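Local coordinates for F-actin-capping protein subunit alpha (PDB 4AKR) that caps the fast-growing barbed ends of actin filaments independently of calcium, blocking subunit exchange there without severing the filament, at residues A[51-56]-A[66-71]; A[57-62]-A[88-93]. All blocks are in the same frame, centred on the assembly; numbering follows the deposited sequence.

Contact 1: A[51-56]-A[66-71]; sequences YNTSQM and ALITKE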
loop_
_atom_site.group_PDB
_atom_site.type_symbol
_atom_site.label_atom_id
_atom_site.label_comp_id
_atom_site.label_asym_id
_atom_site.label_seq_id
_atom_site.Cartn_x
_atom_site.Cartn_y
_atom_site.Cartn_z
ATOM N N TYR A 51 -12.392 4.463 12.014
ATOM C CA TYR A 51 -12.060 4.689 10.612
ATOM C C TYR A 51 -12.607 6.042 10.141
ATOM O O TYR A 51 -11.852 6.900 9.674
ATOM C CB TYR A 51 -12.665 3.584 9.739
ATOM C CG TYR A 51 -12.392 3.751 8.261
ATOM C CD1 TYR A 51 -11.196 3.301 7.695
ATOM C CD2 TYR A 51 -13.312 4.394 7.434
ATOM C CE1 TYR A 51 -10.927 3.487 6.346
ATOM C CE2 TYR A 51 -13.055 4.587 6.086
ATOM C CZ TYR A 51 -11.864 4.130 5.546
ATOM O OH TYR A 51 -11.625 4.293 4.204
ATOM N N ASN A 52 -13.920 6.224 10.269
ATOM C CA ASN A 52 -14.560 7.458 9.831
ATOM C C ASN A 52 -13.867 8.706 10.355
ATOM O O ASN A 52 -13.541 9.611 9.588
ATOM C CB ASN A 52 -16.029 7.503 10.259
ATOM C CG ASN A 52 -16.884 6.504 9.522
ATOM O OD1 ASN A 52 -16.646 6.210 8.348
ATOM N ND2 ASN A 52 -17.903 5.986 10.199
ATOM N N THR A 53 -13.639 8.747 11.662
ATOM C CA THR A 53 -13.013 9.912 12.269
ATOM C C THR A 53 -11.533 10.091 11.944
ATOM O O THR A 53 -11.078 11.218 11.793
ATOM C CB THR A 53 -13.205 9.908 13.803
ATOM O OG1 THR A 53 -12.809 8.638 14.328
ATOM C CG2 THR A 53 -14.663 10.159 14.161
ATOM N N SER A 54 -10.777 9.003 11.828
ATOM C CA SER A 54 -9.357 9.142 11.517
ATOM C C SER A 54 -9.149 9.495 10.051
ATOM O O SER A 54 -8.147 10.103 9.692
ATOM C CB SER A 54 -8.587 7.868 11.894
ATOM O OG SER A 54 -9.158 6.717 11.309
ATOM N N GLN A 55 -10.103 9.118 9.208
ATOM C CA GLN A 55 -10.051 9.435 7.781
ATOM C C GLN A 55 -10.615 10.838 7.578
ATOM O O GLN A 55 -10.428 11.450 6.521
ATOM C CB GLN A 55 -10.912 8.459 6.982
ATOM C CG GLN A 55 -10.305 7.093 6.798
ATOM C CD GLN A 55 -9.171 7.101 5.792
ATOM O OE1 GLN A 55 -9.326 7.589 4.670
ATOM N NE2 GLN A 55 -8.028 6.551 6.185
ATOM N N MET A 56 -11.307 11.342 8.601
ATOM C CA MET A 56 -11.928 12.654 8.527
ATOM C C MET A 56 -12.821 12.707 7.281
ATOM O O MET A 56 -12.657 13.558 6.406
ATOM C CB MET A 56 -10.870 13.761 8.464
ATOM C CG MET A 56 -9.844 13.725 9.602
ATOM S SD MET A 56 -9.051 15.322 9.911
ATOM C CE MET A 56 -7.971 15.474 8.529
ATOM N N ALA A 66 -19.309 19.240 5.613
ATOM C CA ALA A 66 -18.647 19.290 6.915
ATOM C C ALA A 66 -17.756 18.063 7.089
ATOM O O ALA A 66 -17.798 17.126 6.283
ATOM C CB ALA A 66 -19.672 19.347 8.037
ATOM N N LEU A 67 -16.949 18.074 8.143
ATOM C CA LEU A 67 -16.060 16.963 8.426
ATOM C C LEU A 67 -16.433 16.216 9.707
ATOM O O LEU A 67 -16.918 16.811 10.665
ATOM C CB LEU A 67 -14.616 17.457 8.553
ATOM C CG LEU A 67 -13.898 18.044 7.333
ATOM C CD1 LEU A 67 -12.428 18.279 7.687
ATOM C CD2 LEU A 67 -13.997 17.084 6.154
ATOM N N ILE A 68 -16.204 14.906 9.700
ATOM C CA ILE A 68 -16.434 14.062 10.866
ATOM C C ILE A 68 -15.026 13.776 11.405
ATOM O O ILE A 68 -14.265 13.019 10.792
ATOM C CB ILE A 68 -17.104 12.720 10.490
ATOM C CG1 ILE A 68 -18.499 12.966 9.897
ATOM C CG2 ILE A 68 -17.175 11.820 11.717
ATOM C CD1 ILE A 68 -19.442 13.713 10.813
ATOM N N THR A 69 -14.682 14.390 12.535
ATOM C CA THR A 69 -13.356 14.221 13.131
ATOM C C THR A 69 -13.444 13.983 14.629
ATOM O O THR A 69 -14.503 14.156 15.226
ATOM C CB THR A 69 -12.499 15.475 12.938
ATOM O OG1 THR A 69 -12.941 16.491 13.852
ATOM C CG2 THR A 69 -12.623 15.992 11.503
ATOM N N LYS A 70 -12.328 13.593 15.236
ATOM C CA LYS A 70 -12.310 13.351 16.675
ATOM C C LYS A 70 -12.275 14.686 17.394
ATOM O O LYS A 70 -12.763 14.803 18.514
ATOM C CB LYS A 70 -11.087 12.533 17.089
ATOM C CG LYS A 70 -11.017 11.133 16.492
ATOM C CD LYS A 70 -9.753 10.405 16.953
ATOM C CE LYS A 70 -9.530 9.097 16.191
ATOM N NZ LYS A 70 -8.281 8.409 16.643
ATOM N N GLU A 71 -11.698 15.695 16.749
ATOM C CA GLU A 71 -11.614 17.011 17.366
ATOM C C GLU A 71 -12.966 17.709 17.436
ATOM O O GLU A 71 -13.146 18.630 18.229
ATOM C CB GLU A 71 -10.623 17.907 16.628
ATOM C CG GLU A 71 -10.434 19.254 17.323
ATOM C CD GLU A 71 -9.908 19.113 18.744
ATOM O OE1 GLU A 71 -9.244 18.096 19.045
ATOM O OE2 GLU A 71 -10.150 20.025 19.560
#
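Thr-53 and Met-56, at the C-terminal end of helix 44-55, pack against the chain that leaves strand 64-67. The helix closes with a Schellman motif: Met-56, at positive phi, is the C-prime residue, Val-57 N reaches back to Asn-52 O, and a weaker bond joins Met-56 N to Thr-53 O. This turn presents the CA of Met-56 to the other segment, where its hydrogen points almost straight at the carbonyl of Ile-68 (CA to O 3.3 Å, 163° at the hydrogen). The CA of Thr-53 lies 3.7 Å from the same Ile-68 O, so the carbonyl sits tightly against the last helical turn. The Thr-53 side chain stands with CG2 anti to its carbonyl carbon, which brings this methyl 3.9 Å from the CG2 of Ile-68, while OG1 turns back to hydrogen-bond the carbonyl of Arg-49 one turn earlier. The Met-56 SD lies 4.0 Å from the Thr-69 methyl CG2; the hydroxyl of Thr-69 is bound to Tyr-138. Leu-67 adds CD2 beside Met-56 O, a carbonyl that also accepts a hydrogen bond from Ser-153. The exposed side is looser. There the extended Lys-70 chain runs across Thr-53 at about a right angle, contributing aliphatic carbons, and its NZ makes no more than a long, weak ion pair with Glu-50. Replacing Thr-53 with an alanine removes CG2 and OG1, which would probably open a gap beside Ile-68 CG2, leave the Arg-49 carbonyl without this donor and take from Lys-70 part of the surface it lies on. The inner margin of this Lys-70 contact is its CG, 3.7 Å from Thr-53 CB.

Contact 2: A[57-62]-A[88-93]; sequences VSVQTS and ITYDHI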
loop_
_atom_site.group_PDB
_atom_site.type_symbol
_atom_site.label_atom_id
_atom_site.label_comp_id
_atom_site.label_asym_id
_atom_site.label_seq_id
_atom_site.Cartn_x
_atom_site.Cartn_y
_atom_site.Cartn_z
ATOM N N VAL A 57 -13.759 11.768 7.208
ATOM C CA VAL A 57 -14.695 11.707 6.099
ATOM C C VAL A 57 -15.556 12.983 6.078
ATOM O O VAL A 57 -15.715 13.656 7.091
ATOM C CB VAL A 57 -15.618 10.462 6.221
ATOM C CG1 VAL A 57 -14.781 9.177 6.147
ATOM C CG2 VAL A 57 -16.407 10.517 7.541
ATOM N N SER A 58 -16.090 13.317 4.911
ATOM C CA SER A 58 -16.926 14.502 4.759
ATOM C C SER A 58 -18.387 14.089 4.625
ATOM O O SER A 58 -18.696 12.969 4.216
ATOM C CB SER A 58 -16.507 15.296 3.525
ATOM O OG SER A 58 -16.791 14.565 2.349
ATOM N N VAL A 59 -19.281 15.003 4.983
ATOM C CA VAL A 59 -20.714 14.747 4.918
ATOM C C VAL A 59 -21.409 15.961 4.327
ATOM O O VAL A 59 -20.841 17.053 4.276
ATOM C CB VAL A 59 -21.304 14.490 6.327
ATOM C CG1 VAL A 59 -20.728 13.216 6.916
ATOM C CG2 VAL A 59 -20.992 15.667 7.245
ATOM N N GLN A 60 -22.640 15.767 3.870
ATOM C CA GLN A 60 -23.413 16.869 3.312
ATOM C C GLN A 60 -24.537 17.157 4.278
ATOM O O GLN A 60 -25.241 16.239 4.689
ATOM C CB GLN A 60 -24.018 16.506 1.953
ATOM C CG GLN A 60 -23.031 16.356 0.818
ATOM C CD GLN A 60 -22.222 17.616 0.562
ATOM O OE1 GLN A 60 -22.727 18.730 0.686
ATOM N NE2 GLN A 60 -20.961 17.440 0.180
ATOM N N THR A 61 -24.676 18.423 4.666
ATOM C CA THR A 61 -25.752 18.835 5.559
ATOM C C THR A 61 -26.579 19.849 4.779
ATOM O O THR A 61 -26.208 20.238 3.673
ATOM C CB THR A 61 -25.240 19.527 6.839
ATOM O OG1 THR A 61 -24.693 20.808 6.501
ATOM C CG2 THR A 61 -24.189 18.676 7.529
ATOM N N SER A 62 -27.692 20.277 5.359
ATOM C CA SER A 62 -28.562 21.247 4.706
ATOM C C SER A 62 -27.851 22.579 4.457
ATOM O O SER A 62 -28.251 23.347 3.582
ATOM C CB SER A 62 -29.815 21.487 5.557
ATOM O OG SER A 62 -30.543 20.280 5.751
ATOM N N ILE A 88 -23.967 17.931 14.327
ATOM C CA ILE A 88 -24.358 16.889 13.391
ATOM C C ILE A 88 -24.372 15.520 14.050
ATOM O O ILE A 88 -23.386 15.110 14.668
ATOM C CB ILE A 88 -23.384 16.856 12.202
ATOM C CG1 ILE A 88 -23.372 18.221 11.517
ATOM C CG2 ILE A 88 -23.782 15.775 11.229
ATOM C CD1 ILE A 88 -22.277 18.377 10.472
ATOM N N THR A 89 -25.506 14.834 13.944
ATOM C CA THR A 89 -25.638 13.486 14.479
ATOM C C THR A 89 -25.291 12.595 13.288
ATOM O O THR A 89 -25.791 12.814 12.174
ATOM C CB THR A 89 -27.077 13.207 14.977
ATOM O OG1 THR A 89 -27.420 14.175 15.977
ATOM C CG2 THR A 89 -27.174 11.807 15.598
ATOM N N TYR A 90 -24.447 11.596 13.532
ATOM C CA TYR A 90 -23.959 10.707 12.476
ATOM C C TYR A 90 -24.032 9.210 12.795
ATOM O O TYR A 90 -23.717 8.790 13.904
ATOM C CB TYR A 90 -22.502 11.089 12.184
ATOM C CG TYR A 90 -21.844 10.398 11.015
ATOM C CD1 TYR A 90 -22.192 10.725 9.704
ATOM C CD2 TYR A 90 -20.805 9.495 11.215
ATOM C CE1 TYR A 90 -21.512 10.185 8.624
ATOM C CE2 TYR A 90 -20.115 8.948 10.142
ATOM C CZ TYR A 90 -20.472 9.302 8.849
ATOM O OH TYR A 90 -19.775 8.792 7.783
ATOM N N ASP A 91 -24.439 8.409 11.819
ATOM C CA ASP A 91 -24.497 6.965 12.020
ATOM C C ASP A 91 -23.231 6.375 11.428
ATOM O O ASP A 91 -23.117 6.257 10.208
ATOM C CB ASP A 91 -25.693 6.349 11.304
ATOM C CG ASP A 91 -25.866 4.875 11.638
ATOM O OD1 ASP A 91 -24.881 4.112 11.502
ATOM O OD2 ASP A 91 -26.982 4.479 12.041
ATOM N N HIS A 92 -22.287 5.997 12.287
ATOM C CA HIS A 92 -21.012 5.444 11.834
ATOM C C HIS A 92 -21.067 4.148 11.044
ATOM O O HIS A 92 -20.192 3.880 10.225
ATOM C CB HIS A 92 -20.065 5.252 13.022
ATOM C CG HIS A 92 -19.453 6.523 13.514
ATOM N ND1 HIS A 92 -19.846 7.135 14.682
ATOM C CD2 HIS A 92 -18.480 7.302 12.988
ATOM C CE1 HIS A 92 -19.138 8.237 14.858
ATOM N NE2 HIS A 92 -18.302 8.361 13.843
ATOM N N ILE A 93 -22.078 3.331 11.286
ATOM C CA ILE A 93 -22.166 2.072 10.572
ATOM C C ILE A 93 -22.735 2.233 9.170
ATOM O O ILE A 93 -22.271 1.589 8.231
ATOM C CB ILE A 93 -23.006 1.055 11.365
ATOM C CG1 ILE A 93 -22.274 0.715 12.668
ATOM C CG2 ILE A 93 -23.234 -0.193 10.534
ATOM C CD1 ILE A 93 -22.998 -0.246 13.562
#
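Tyr-90 swings its ring away from its own backbone N (chi1 -173°) and extends it from strand 86-91 toward Val-57 and Val-59, while Val-59, its CG1 anti to the carbonyl carbon (chi1 -65°), sends that methyl to meet it. The strands belong to two different antiparallel sheets, a two-stranded hairpin (58-61 with 64-67) and a four-stranded meander that includes 86-91, and they pack through side chains alone. Their axes come within 9.9 Å and cross at 124°. The spacing narrows along the pair, from 10.6 Å between the CA atoms of Val-57 and His-92 to 8.2 Å between those of Thr-61 and Ile-88. Val-59 CG1 approaches the ring obliquely and touches CE1 at 3.6 Å. Further out, Val-57 CG2 lies 3.8 Å from Tyr-90 OH, its side chain roughly perpendicular to that of the tyrosine. Ile-68 and Asn-52 also border this ring, joining it to the hairpin and to helix 44-55. Toward the other end Ile-88 faces both Val-59 and Thr-61, and Val-97 of strand 96-102 touches Val-59 and Ile-88. The threonine is divided in its roles: OG1 hydrogen-bonds Gly-64 O within the hairpin turn, whereas CG2 meets Ile-88 CD1 at 3.5 Å.

The segments of the two contacts alternate along the chain: helix 44-55 runs directly into strand 58-61, which turns back as strand 64-67. Contacts 1 and 2, with centres about 10 Å apart, therefore use the same hairpin. Its strands are held together by backbone bonds from Val-59 N to Ala-66 O and from Ile-68 N to Val-57 O, each 2.9 Å. Contact 1 fixes the hairpin to the helix end; contact 2 sets it against the four-stranded sheet. Segment 66-71 also meets contact 2 directly, where Ala-66 CB lies 3.7 Å from Ile-88 CD1. A second connection is polar, from Asn-52 ND2 to His-92 O. The other protein chain of the assembly touches neither contact.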